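Local coordinates for protein tungsten-containing formylmethanofuran dehydrogenase 2 subunit C (Methanothermobacter wolfeii, PDB 5T5I) that belongs to the tungsten enzyme complex that interconverts carbon dioxide and formylmethanofuran, the opening step of methanogenesis, and probably serves as its beta-helical structural subunit, at residues K9-V14 and G71-T76; K22-A27 and E82-E87; I65-D70 and G86-R91; G130-Y135 and G156-E161; K170-G175 and I191-V196. One frame throughout, in Å; residues are numbered along the deposited sequence.

Contact 1. Residues K9-V14 and G71-T76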
# COMPACT_ATOMS: atom_id res chain seq x y z
N LYS C 9 49.16 -33.51 14.35
CA LYS C 9 50.26 -32.71 13.82
C LYS C 9 49.53 -31.63 12.98
O LYS C 9 48.30 -31.57 13.03
CB LYS C 9 51.19 -33.59 12.97
CG LYS C 9 51.87 -34.67 13.81
CD LYS C 9 52.67 -35.64 12.96
CE LYS C 9 53.35 -36.69 13.81
NZ LYS C 9 54.00 -37.73 12.97
N GLU C 10 50.24 -30.80 12.21
CA GLU C 10 49.55 -29.78 11.42
C GLU C 10 48.56 -30.42 10.42
O GLU C 10 48.93 -31.32 9.67
CB GLU C 10 50.55 -28.89 10.66
CG GLU C 10 49.88 -27.74 9.93
CD GLU C 10 50.82 -26.63 9.48
OE1 GLU C 10 50.44 -25.45 9.60
OE2 GLU C 10 51.92 -26.95 8.97
N GLN C 11 47.30 -29.97 10.44
CA GLN C 11 46.29 -30.50 9.53
C GLN C 11 46.63 -30.03 8.10
O GLN C 11 47.03 -28.89 7.92
CB GLN C 11 44.88 -30.02 9.90
CG GLN C 11 44.31 -30.71 11.14
CD GLN C 11 43.51 -31.94 10.78
OE1 GLN C 11 42.34 -31.85 10.39
NE2 GLN C 11 44.10 -33.12 10.97
N PRO C 12 46.49 -30.91 7.09
CA PRO C 12 46.78 -30.50 5.71
C PRO C 12 45.65 -29.67 5.09
O PRO C 12 44.51 -29.74 5.56
CB PRO C 12 46.93 -31.84 4.97
CG PRO C 12 46.06 -32.78 5.73
CD PRO C 12 46.04 -32.32 7.16
N GLU C 13 45.96 -28.90 4.03
CA GLU C 13 44.95 -28.12 3.28
C GLU C 13 44.03 -29.03 2.45
O GLU C 13 42.85 -28.71 2.27
CB GLU C 13 45.59 -27.08 2.35
CG GLU C 13 46.18 -25.88 3.09
CD GLU C 13 46.34 -24.62 2.25
OE1 GLU C 13 46.37 -24.72 1.00
OE2 GLU C 13 46.44 -23.53 2.85
N VAL C 14 44.57 -30.15 1.92
CA VAL C 14 43.78 -31.17 1.24
C VAL C 14 43.24 -32.02 2.39
O VAL C 14 44.06 -32.56 3.13
CB VAL C 14 44.63 -32.02 0.26
CG1 VAL C 14 43.83 -33.21 -0.27
CG2 VAL C 14 45.15 -31.17 -0.88
N GLY C 71 43.27 -32.12 20.19
CA GLY C 71 43.53 -30.99 19.32
C GLY C 71 42.50 -30.80 18.23
O GLY C 71 41.54 -31.58 18.11
N ASP C 72 42.70 -29.78 17.42
CA ASP C 72 41.78 -29.43 16.35
C ASP C 72 41.96 -30.31 15.11
O ASP C 72 43.06 -30.43 14.58
CB ASP C 72 41.96 -27.94 16.00
CG ASP C 72 40.93 -27.40 15.03
OD1 ASP C 72 39.86 -28.02 14.91
OD2 ASP C 72 41.20 -26.36 14.40
N VAL C 73 40.85 -30.92 14.62
CA VAL C 73 40.88 -31.75 13.41
C VAL C 73 39.83 -31.24 12.43
O VAL C 73 39.05 -32.02 11.86
CB VAL C 73 40.80 -33.28 13.70
CG1 VAL C 73 42.11 -33.78 14.29
CG2 VAL C 73 39.63 -33.63 14.62
N TYR C 74 39.84 -29.90 12.22
CA TYR C 74 38.92 -29.18 11.33
C TYR C 74 38.92 -29.72 9.89
O TYR C 74 37.93 -29.52 9.19
CB TYR C 74 39.21 -27.66 11.32
CG TYR C 74 40.39 -27.26 10.47
CD1 TYR C 74 41.69 -27.38 10.94
CD2 TYR C 74 40.21 -26.83 9.15
CE1 TYR C 74 42.78 -27.06 10.14
CE2 TYR C 74 41.30 -26.50 8.35
CZ TYR C 74 42.59 -26.62 8.85
OH TYR C 74 43.69 -26.30 8.09
N ASN C 75 40.03 -30.33 9.43
CA ASN C 75 40.14 -30.88 8.08
C ASN C 75 40.21 -32.41 8.06
O ASN C 75 40.80 -32.99 7.15
CB ASN C 75 41.31 -30.21 7.33
CG ASN C 75 40.84 -29.37 6.15
OD1 ASN C 75 39.65 -29.09 5.98
ND2 ASN C 75 41.77 -28.94 5.30
N THR C 76 39.48 -33.08 8.99
CA THR C 76 39.40 -34.54 9.04
C THR C 76 37.94 -34.96 8.99
O THR C 76 37.15 -34.59 9.88
CB THR C 76 40.13 -35.11 10.26
OG1 THR C 76 41.46 -34.58 10.27
CG2 THR C 76 40.20 -36.64 10.24
O HOH W 1 41.12 -26.79 3.09

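Contact 2. Residues K22-A27 and E82-E87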
# COMPACT_ATOMS: atom_id res chain seq x y z
N LYS C 22 37.96 -45.09 15.00
CA LYS C 22 36.82 -45.54 15.78
C LYS C 22 37.22 -46.68 16.72
O LYS C 22 38.12 -47.45 16.39
CB LYS C 22 35.64 -45.97 14.89
CG LYS C 22 35.94 -47.00 13.81
CD LYS C 22 34.62 -47.52 13.22
CE LYS C 22 34.72 -48.25 11.89
NZ LYS C 22 34.60 -47.33 10.72
N PRO C 23 36.54 -46.82 17.88
CA PRO C 23 36.91 -47.91 18.82
C PRO C 23 36.90 -49.33 18.22
O PRO C 23 37.74 -50.15 18.60
CB PRO C 23 35.88 -47.75 19.94
CG PRO C 23 35.51 -46.30 19.91
CD PRO C 23 35.47 -45.98 18.45
N ASP C 24 36.01 -49.59 17.23
CA ASP C 24 35.92 -50.90 16.56
C ASP C 24 37.22 -51.31 15.84
O ASP C 24 37.57 -52.49 15.85
CB ASP C 24 34.76 -50.91 15.55
CG ASP C 24 33.41 -50.63 16.20
OD1 ASP C 24 33.13 -49.44 16.50
OD2 ASP C 24 32.67 -51.60 16.45
N VAL C 25 37.95 -50.35 15.25
CA VAL C 25 39.21 -50.62 14.57
C VAL C 25 40.36 -50.64 15.57
O VAL C 25 41.27 -51.44 15.42
CB VAL C 25 39.46 -49.60 13.43
CG1 VAL C 25 40.83 -49.82 12.77
CG2 VAL C 25 38.36 -49.69 12.38
N PHE C 26 40.34 -49.74 16.57
CA PHE C 26 41.42 -49.64 17.57
C PHE C 26 41.43 -50.87 18.48
O PHE C 26 42.50 -51.24 18.96
CB PHE C 26 41.30 -48.33 18.38
CG PHE C 26 41.79 -47.06 17.70
CD1 PHE C 26 41.65 -46.89 16.33
CD2 PHE C 26 42.26 -46.00 18.45
CE1 PHE C 26 42.09 -45.72 15.71
CE2 PHE C 26 42.69 -44.82 17.83
CZ PHE C 26 42.59 -44.69 16.47
N ALA C 27 40.27 -51.53 18.68
CA ALA C 27 40.17 -52.73 19.52
C ALA C 27 41.10 -53.86 19.06
O ALA C 27 41.13 -54.18 17.87
CB ALA C 27 38.74 -53.23 19.58
N GLU C 82 30.21 -45.28 11.37
CA GLU C 82 29.72 -46.65 11.60
C GLU C 82 30.27 -47.32 12.88
O GLU C 82 30.28 -48.56 12.96
CB GLU C 82 29.98 -47.52 10.35
CG GLU C 82 29.16 -47.03 9.17
CD GLU C 82 29.44 -47.66 7.82
OE1 GLU C 82 30.29 -48.57 7.73
OE2 GLU C 82 28.82 -47.21 6.83
N MET C 83 30.64 -46.54 13.91
CA MET C 83 31.11 -47.11 15.17
C MET C 83 29.92 -47.77 15.91
O MET C 83 28.77 -47.35 15.71
CB MET C 83 31.86 -46.08 16.04
CG MET C 83 30.99 -45.00 16.64
SD MET C 83 31.97 -43.80 17.60
CE MET C 83 31.85 -44.50 19.19
N THR C 84 30.19 -48.84 16.69
CA THR C 84 29.14 -49.60 17.39
C THR C 84 29.20 -49.49 18.91
O THR C 84 28.21 -49.84 19.56
CB THR C 84 29.19 -51.09 17.01
OG1 THR C 84 30.29 -51.72 17.68
CG2 THR C 84 29.25 -51.34 15.50
N ALA C 85 30.34 -49.06 19.49
CA ALA C 85 30.53 -48.99 20.94
C ALA C 85 31.75 -48.14 21.27
O ALA C 85 32.52 -47.78 20.38
CB ALA C 85 30.74 -50.40 21.50
N GLY C 86 31.93 -47.85 22.55
CA GLY C 86 33.05 -47.05 23.01
C GLY C 86 32.76 -45.56 22.91
O GLY C 86 31.60 -45.15 22.77
N GLU C 87 33.82 -44.77 22.96
CA GLU C 87 33.70 -43.33 23.00
C GLU C 87 34.82 -42.59 22.26
O GLU C 87 35.95 -43.09 22.19
CB GLU C 87 33.67 -42.93 24.49
CG GLU C 87 33.23 -41.51 24.75
CD GLU C 87 33.05 -41.14 26.21
OE1 GLU C 87 33.29 -41.99 27.10
OE2 GLU C 87 32.66 -39.98 26.47

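Contact 3. Residues I65-D70 and G86-R91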
# COMPACT_ATOMS: atom_id res chain seq x y z
N ILE C 65 37.16 -48.84 24.97
CA ILE C 65 38.06 -47.87 24.35
C ILE C 65 37.46 -46.49 24.33
O ILE C 65 36.32 -46.31 23.88
CB ILE C 65 38.49 -48.33 22.93
CG1 ILE C 65 39.48 -49.50 23.06
CG2 ILE C 65 39.11 -47.16 22.13
CD1 ILE C 65 39.82 -50.19 21.86
N LYS C 66 38.27 -45.51 24.75
CA LYS C 66 37.96 -44.09 24.71
C LYS C 66 39.06 -43.42 23.89
O LYS C 66 40.22 -43.39 24.33
CB LYS C 66 37.91 -43.52 26.13
CG LYS C 66 37.46 -42.08 26.21
CD LYS C 66 37.82 -41.48 27.57
CE LYS C 66 36.97 -40.30 27.96
NZ LYS C 66 36.23 -40.54 29.23
N ILE C 67 38.74 -42.92 22.69
CA ILE C 67 39.70 -42.21 21.85
C ILE C 67 39.62 -40.73 22.17
O ILE C 67 38.54 -40.14 22.07
CB ILE C 67 39.48 -42.47 20.33
CG1 ILE C 67 39.52 -43.98 20.01
CG2 ILE C 67 40.55 -41.70 19.51
CD1 ILE C 67 39.08 -44.37 18.57
N ILE C 68 40.75 -40.11 22.54
CA ILE C 68 40.81 -38.67 22.80
C ILE C 68 41.64 -38.04 21.70
O ILE C 68 42.83 -38.34 21.59
CB ILE C 68 41.39 -38.34 24.21
CG1 ILE C 68 40.57 -39.05 25.32
CG2 ILE C 68 41.45 -36.81 24.42
CD1 ILE C 68 41.03 -38.81 26.77
N ILE C 69 41.03 -37.15 20.89
CA ILE C 69 41.76 -36.41 19.87
C ILE C 69 42.10 -35.11 20.56
O ILE C 69 41.22 -34.27 20.76
CB ILE C 69 40.98 -36.22 18.55
CG1 ILE C 69 40.56 -37.60 17.99
CG2 ILE C 69 41.82 -35.42 17.54
CD1 ILE C 69 39.89 -37.61 16.66
N ASP C 70 43.35 -34.98 21.02
CA ASP C 70 43.78 -33.84 21.82
C ASP C 70 44.22 -32.66 20.94
O ASP C 70 45.37 -32.25 20.98
CB ASP C 70 44.89 -34.25 22.81
CG ASP C 70 45.16 -33.23 23.90
OD1 ASP C 70 44.22 -32.49 24.27
OD2 ASP C 70 46.31 -33.17 24.38
N GLY C 86 31.93 -47.85 22.55
CA GLY C 86 33.05 -47.05 23.01
C GLY C 86 32.76 -45.56 22.91
O GLY C 86 31.60 -45.15 22.77
N GLU C 87 33.82 -44.77 22.96
CA GLU C 87 33.70 -43.33 23.00
C GLU C 87 34.82 -42.59 22.26
O GLU C 87 35.95 -43.09 22.19
CB GLU C 87 33.67 -42.93 24.49
CG GLU C 87 33.23 -41.51 24.75
CD GLU C 87 33.05 -41.14 26.21
OE1 GLU C 87 33.29 -41.99 27.10
OE2 GLU C 87 32.66 -39.98 26.47
N ILE C 88 34.48 -41.45 21.66
CA ILE C 88 35.43 -40.53 21.03
C ILE C 88 35.18 -39.14 21.62
O ILE C 88 34.03 -38.70 21.69
CB ILE C 88 35.32 -40.48 19.48
CG1 ILE C 88 35.44 -41.88 18.85
CG2 ILE C 88 36.39 -39.51 18.89
CD1 ILE C 88 35.16 -41.94 17.34
N ILE C 89 36.23 -38.44 22.04
CA ILE C 89 36.15 -37.06 22.50
C ILE C 89 37.09 -36.26 21.60
O ILE C 89 38.27 -36.59 21.54
CB ILE C 89 36.50 -36.89 24.02
CG1 ILE C 89 35.49 -37.68 24.88
CG2 ILE C 89 36.51 -35.39 24.41
CD1 ILE C 89 35.66 -37.56 26.40
N VAL C 90 36.59 -35.23 20.92
CA VAL C 90 37.43 -34.39 20.07
C VAL C 90 37.58 -33.02 20.75
O VAL C 90 36.59 -32.30 20.88
CB VAL C 90 36.90 -34.25 18.61
CG1 VAL C 90 37.90 -33.48 17.75
CG2 VAL C 90 36.60 -35.62 18.00
N ARG C 91 38.81 -32.67 21.18
CA ARG C 91 39.09 -31.38 21.85
C ARG C 91 39.41 -30.33 20.79
O ARG C 91 40.52 -29.80 20.73
CB ARG C 91 40.22 -31.53 22.89
CG ARG C 91 39.85 -32.45 24.04
CD ARG C 91 40.98 -32.66 25.00
NE ARG C 91 40.61 -33.53 26.11
CZ ARG C 91 41.46 -34.19 26.89
NH1 ARG C 91 42.78 -34.07 26.71
NH2 ARG C 91 41.02 -34.97 27.87

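Contact 4. Residues G130-Y135 and G156-E161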
# COMPACT_ATOMS: atom_id res chain seq x y z
N GLY C 130 29.79 -26.88 19.98
CA GLY C 130 29.78 -25.70 19.12
C GLY C 130 28.60 -25.73 18.16
O GLY C 130 27.52 -26.23 18.50
N ASP C 131 28.81 -25.20 16.95
CA ASP C 131 27.81 -25.16 15.89
C ASP C 131 27.94 -26.39 14.96
O ASP C 131 29.00 -27.01 14.91
CB ASP C 131 27.98 -23.90 15.01
CG ASP C 131 27.88 -22.58 15.75
OD1 ASP C 131 27.06 -22.49 16.70
OD2 ASP C 131 28.57 -21.63 15.35
N ALA C 132 26.88 -26.70 14.19
CA ALA C 132 26.90 -27.78 13.19
C ALA C 132 26.52 -27.18 11.83
O ALA C 132 25.99 -26.07 11.77
CB ALA C 132 25.95 -28.91 13.57
N GLY C 133 26.83 -27.89 10.76
CA GLY C 133 26.51 -27.44 9.40
C GLY C 133 25.12 -27.83 8.94
O GLY C 133 24.18 -27.89 9.73
N ASP C 134 24.99 -28.09 7.63
CA ASP C 134 23.73 -28.53 7.04
C ASP C 134 23.61 -30.04 7.24
O ASP C 134 24.60 -30.71 7.54
CB ASP C 134 23.72 -28.22 5.52
CG ASP C 134 23.94 -26.75 5.18
OD1 ASP C 134 23.03 -25.94 5.44
OD2 ASP C 134 25.03 -26.42 4.65
N TYR C 135 22.38 -30.58 7.07
CA TYR C 135 22.13 -32.01 7.06
C TYR C 135 22.52 -32.78 8.34
O TYR C 135 23.02 -33.90 8.26
CB TYR C 135 22.81 -32.67 5.82
CG TYR C 135 22.33 -32.14 4.48
CD1 TYR C 135 21.05 -32.43 4.02
CD2 TYR C 135 23.17 -31.42 3.64
CE1 TYR C 135 20.60 -31.95 2.79
CE2 TYR C 135 22.73 -30.95 2.41
CZ TYR C 135 21.45 -31.22 1.98
OH TYR C 135 21.02 -30.75 0.76
N GLY C 156 25.21 -25.25 19.97
CA GLY C 156 25.19 -24.00 19.22
C GLY C 156 24.08 -24.00 18.19
O GLY C 156 23.02 -24.60 18.39
N ASN C 157 24.34 -23.38 17.04
CA ASN C 157 23.41 -23.30 15.91
C ASN C 157 23.68 -24.37 14.87
O ASN C 157 24.76 -24.96 14.84
CB ASN C 157 23.55 -21.93 15.22
CG ASN C 157 23.34 -20.77 16.15
OD1 ASN C 157 22.43 -20.78 16.99
ND2 ASN C 157 24.18 -19.76 16.07
N ALA C 158 22.69 -24.62 13.99
CA ALA C 158 22.82 -25.52 12.84
C ALA C 158 22.22 -24.82 11.62
O ALA C 158 21.59 -23.77 11.77
CB ALA C 158 22.17 -26.87 13.09
N ASP C 159 22.46 -25.34 10.42
CA ASP C 159 22.03 -24.65 9.19
C ASP C 159 20.77 -25.24 8.54
O ASP C 159 19.70 -25.14 9.16
CB ASP C 159 23.22 -24.58 8.22
CG ASP C 159 24.43 -23.83 8.78
OD1 ASP C 159 24.23 -22.89 9.58
OD2 ASP C 159 25.57 -24.17 8.40
N ASN C 160 20.83 -25.76 7.29
CA ASN C 160 19.64 -26.23 6.58
C ASN C 160 19.42 -27.71 6.65
O ASN C 160 20.36 -28.49 6.76
CB ASN C 160 19.72 -25.87 5.10
CG ASN C 160 19.62 -24.40 4.77
OD1 ASN C 160 19.44 -23.54 5.63
ND2 ASN C 160 19.62 -24.10 3.49
N GLU C 161 18.15 -28.09 6.47
CA GLU C 161 17.71 -29.47 6.28
C GLU C 161 18.15 -30.44 7.38
O GLU C 161 18.51 -31.58 7.10
CB GLU C 161 18.18 -29.95 4.88
CG GLU C 161 17.61 -29.11 3.74
CD GLU C 161 18.08 -29.59 2.38
OE1 GLU C 161 17.49 -30.56 1.85
OE2 GLU C 161 19.11 -29.06 1.89
O HOH W 2 25.69 -23.23 12.03
O HOH W 3 26.84 -25.35 6.32

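Contact 5. Residues K170-G175 and I191-V196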
# COMPACT_ATOMS: atom_id res chain seq x y z
N LYS C 170 16.25 -38.86 17.63
CA LYS C 170 15.99 -37.54 18.19
C LYS C 170 17.11 -36.55 17.89
O LYS C 170 18.28 -36.88 18.04
CB LYS C 170 15.84 -37.69 19.71
CG LYS C 170 15.45 -36.42 20.44
CD LYS C 170 14.88 -36.71 21.83
CE LYS C 170 15.87 -37.34 22.79
NZ LYS C 170 15.24 -37.69 24.09
N ILE C 171 16.73 -35.31 17.51
CA ILE C 171 17.69 -34.24 17.26
C ILE C 171 17.30 -33.04 18.12
O ILE C 171 16.16 -32.57 18.05
CB ILE C 171 17.77 -33.84 15.76
CG1 ILE C 171 18.24 -35.03 14.89
CG2 ILE C 171 18.70 -32.61 15.57
CD1 ILE C 171 18.06 -34.82 13.37
N ILE C 172 18.25 -32.51 18.90
CA ILE C 172 18.03 -31.33 19.73
C ILE C 172 19.03 -30.24 19.30
O ILE C 172 20.24 -30.48 19.34
CB ILE C 172 18.16 -31.65 21.25
CG1 ILE C 172 17.10 -32.69 21.68
CG2 ILE C 172 18.04 -30.37 22.09
CD1 ILE C 172 17.32 -33.29 23.05
N ILE C 173 18.54 -29.07 18.88
CA ILE C 173 19.38 -27.91 18.55
C ILE C 173 19.10 -26.90 19.65
O ILE C 173 17.97 -26.41 19.76
CB ILE C 173 19.08 -27.30 17.14
CG1 ILE C 173 19.03 -28.37 16.04
CG2 ILE C 173 20.10 -26.19 16.79
CD1 ILE C 173 20.27 -29.24 15.85
N LYS C 174 20.10 -26.59 20.47
CA LYS C 174 19.91 -25.63 21.57
C LYS C 174 19.91 -24.16 21.08
O LYS C 174 19.32 -23.31 21.72
CB LYS C 174 20.90 -25.88 22.69
CG LYS C 174 20.76 -27.28 23.30
CD LYS C 174 21.63 -27.49 24.57
CE LYS C 174 21.04 -28.25 25.75
NZ LYS C 174 19.79 -29.02 25.48
N GLY C 175 20.54 -23.91 19.93
CA GLY C 175 20.55 -22.60 19.29
C GLY C 175 19.50 -22.48 18.20
O GLY C 175 18.42 -23.08 18.27
N ILE C 191 13.72 -31.11 18.28
CA ILE C 191 13.45 -30.00 19.20
C ILE C 191 14.44 -28.86 18.85
O ILE C 191 15.64 -29.06 18.92
CB ILE C 191 13.56 -30.38 20.70
CG1 ILE C 191 12.54 -31.48 21.07
CG2 ILE C 191 13.35 -29.11 21.57
CD1 ILE C 191 12.72 -32.09 22.47
N ILE C 192 13.92 -27.68 18.51
CA ILE C 192 14.73 -26.48 18.25
C ILE C 192 14.44 -25.50 19.39
O ILE C 192 13.32 -24.99 19.52
CB ILE C 192 14.43 -25.91 16.83
CG1 ILE C 192 14.81 -26.95 15.73
CG2 ILE C 192 15.20 -24.58 16.60
CD1 ILE C 192 14.01 -26.84 14.48
N GLU C 193 15.42 -25.26 20.27
CA GLU C 193 15.22 -24.39 21.42
C GLU C 193 15.26 -22.91 21.05
O GLU C 193 14.69 -22.09 21.75
CB GLU C 193 16.19 -24.73 22.56
CG GLU C 193 16.07 -26.19 23.00
CD GLU C 193 16.88 -26.60 24.22
OE1 GLU C 193 17.73 -25.80 24.67
OE2 GLU C 193 16.71 -27.74 24.68
N GLY C 194 15.91 -22.60 19.93
CA GLY C 194 16.00 -21.25 19.39
C GLY C 194 15.01 -21.01 18.27
O GLY C 194 13.91 -21.56 18.27
N ASN C 195 15.41 -20.18 17.32
CA ASN C 195 14.58 -19.74 16.20
C ASN C 195 14.74 -20.55 14.92
O ASN C 195 15.72 -21.28 14.74
CB ASN C 195 14.91 -18.26 15.90
CG ASN C 195 14.73 -17.34 17.10
OD1 ASN C 195 13.84 -17.55 17.94
ND2 ASN C 195 15.57 -16.32 17.23
N VAL C 196 13.76 -20.39 14.00
CA VAL C 196 13.73 -20.98 12.66
C VAL C 196 13.45 -19.84 11.68
O VAL C 196 12.53 -19.05 11.91
CB VAL C 196 12.64 -22.08 12.50
CG1 VAL C 196 12.66 -22.68 11.08
CG2 VAL C 196 12.78 -23.17 13.55
O HOH W 4 18.58 -23.21 24.61

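Contact 1. Residues K9-V14 and G71-T76
Gln11 lays its carboxamide against the type I beta turn from Val73 to Thr76, and its OE1 is gripped by two hydrogen bonds there. The backbone N of Asn75 lies 2.9 Å from Gln11 OE1, and Thr76 OG1 donates to the same oxygen over 2.9 Å. Both donors lie in the carbonyl plane; the hydroxyl comes in at a C=O...O angle of 104°, on a lone pair. A bend at chi2 (-91°) carries the amide from the backbone of Gln11 to the turn. The second polar group is Asn75, whose ND2 meets Pro12 O at 2.9 Å in a nearly straight bond (174°) within its own amide plane. A water also accepts from Asn75 ND2 and lies 2.7 Å from Glu13 O.

Nonpolar contact is slighter. Tyr74 CE1 rests 3.6 Å from Gln11 CB, while Asn75 CB lies against one face of the tyrosine ring. The carboxylate of Glu13 turns elsewhere, to a basic side chain of another protein chain. Two side-chain amides, on opposite segments, thus do most of the joining: Gln11 accepts from a backbone N-H and a hydroxyl, and Asn75 donates to a backbone carbonyl, without bringing charge into a partly buried site.

Contact 2. Residues K22-A27 and E82-E87
The short, single-turn helix 23-26, with Lys22 at its N-cap, sits against the loop of Met83 to Gly86 that leads into strand 87-90. Asp24 makes the polar join with both carboxylate oxygens. Thr84 N donates to Asp24 OD1 at 3.0 Å, on the syn side but somewhat out of the carboxylate plane, and Thr84 OG1 donates a hydrogen bond to the syn lone pair of Asp24 OD2 at 2.7 Å. With CG beside its own backbone N (chi1 -59°), the aspartate is directed out from the helix to Thr84. With an alanine here, Thr84 N and OG1 would both probably be left without these acceptors, and the threonine side chain set free to turn.

The helix belongs to the N-terminal end of a beta-helix, where Pro23 and Phe26 pack on Ile67 and Pro23 also on Ile88. Pro23 wedges into the loop: its CG is 3.4 Å from Ala85 O, a buried carbonyl oxygen with no partner in the model, and its CD is 4.0 Å from Met83 CE. A side chain on Gly86 would collide with Pro23 CB. Lys22 CB lies 4.0 Å from Met83 CB, while Lys22 NZ bonds to Gln81 O and Pro19 O.

Contact 3. Residues I65-D70 and G86-R91
Arg91 reaches back over the neighbouring strand to Ile68 and Asp70. Its guanidinium carries Ile68 CG2 over the centre of one face, 3.6 Å above it, and takes Asp70 at its edge. There Arg91 NH1 donates to Asp70 OD1 at 3.2 Å in a straight bond that lies in the guanidinium plane but meets the carboxylate from above, the two planes standing 85° apart. An extended run from CG to NE gives the arginine the length for both contacts. At the other end of the same face Lys66 CE presses tightly on Ile89 CD1, 3.4 Å away, and Lys66 NZ forms a long salt bridge with Glu87 OE1 (3.9 Å).

Ile67, Ile69, Ile88 and Val90 fill the opposite face, with Ile69 CD1 4.1 Å from Val90 CG2. What positions these side chains is parallel pairing of strands 66-69 and 87-90, their axes 12° apart, through five backbone hydrogen bonds, the first Glu87 N to Ile65 O and the last Arg91 N to Ile69 O.

Farther out, strand 3-8 pairs with 66-69, and Val73 meets Val90. An aliphatic face thus backs a mixed one of Ile68, Ile89 and charged chains, whose close and long ion pairs probably add to the cohesion.

Contact 4. Residues G130-Y135 and G156-E161
Residues 130-135 and 156-161 run side by side in the same direction, only 4° apart, joined by backbone bonds such as Ala132 N to Asn157 O (2.8 Å) and Tyr135 N to Asn160 O (2.9 Å). Two aspartates extend this pairing with their side chains. Asp131 OD1 accepts from Asn157 N at 2.9 Å, and three residues on Asp134 OD1 accepts from Asn160 N at 2.9 Å, each oxygen met on its anti side, the donor tilted out of the carboxylate plane. In both, CG stands beside the backbone N (chi1 -59° and -57°), which turns the carboxylate across to the next coil.

Asp134 and Asp159 come close as like charges, but a water donates to Asp134 OD2 and to Asp159 OD2, 2.7 Å from each, which probably eases their repulsion. Asp134 OD2 also bonds to Ser94 of the FwdD chain. Glu161 runs alongside Tyr135, its OE2 2.8 Å from Tyr135 OH; that hydroxyl bonds to Arg141, and Glu161 OE1 pairs with a basic side chain of another protein chain.

Gly156 has no space for a side chain, since a CB would strike Asp131 OD1 and Gly130 O. The glycine followed by Asp or Asn recurs from coil to coil: Asn112 OD1 holds Asp131 N, and Asn157 OD1 holds Asp176 N. Such stacked turns are characteristic of a beta-helix, probably of the kind in glutamate synthase's C-terminal domain.

Contact 5. Residues K170-G175 and I191-V196
Ile191 continues the parallel pairing of two successive coils of the beta-helix, bridged with Ile172, its N donating to Ile171 O at 2.9 Å and its O accepting from Ile173 N. The side chain of Ile191 shares a face with Ile172, CB to CG1 4.3 Å, and strand 236-239 covers both through Glu236. Ile192 turns to the face it shares with Ile173, where its CG1 lies 4.5 Å from Ile173 CG1 and where Val177 and Pro181 also pack against it.

Glu193 leaves the strand with an almost perfectly straight bond, N to Ile173 O at 2.8 Å (176°). With CG beside its own backbone N (chi1 -57°) and the chain extended beyond, it lies alongside Lys174, both pointing the same way. Lys174 NZ reaches Glu193 OE2 at 3.4 Å, a salt bridge whose hydrogen bond is weak. The other oxygen, Glu193 OE1, accepts a hydrogen bond from a water 2.7 Å away, which also donates to Lys174 O. Were a glutamine to stand here, the ammonium of Lys174 would probably lose its charged mate.

At the turn Gly194 N lies 3.0 Å from Gly175 O, though this bond is weak and bent (124°); a CB on Gly194 would collide with that oxygen. Asn195 N then bonds to Asp176 OD1, and Asn195 OD1 accepts from the backbone N of Met214.

Overall arrangement
Contacts 3, 4 and 5 join successive coils of the beta-helix: contacts 3 and 5 on its strands, contact 4 on its turns. All five are partly buried; the centre of contact 4 lies nearest the chain centre, about 9 Å away, and that of contact 1 farthest, about 21 Å. Contacts 3 and 5 combine aliphatic packing with ion pairs at the strand margins, whereas contact 4 relies on aspartates and waters. A loop (contact 1) and a short helix (contact 2) of the N-terminal region meet the first coils, one through uncharged amides, the other through a carboxylate and a proline. Contacts 1 and 4 both reach other chains. Contact 2 shares Gly86 and Glu87 with contact 3.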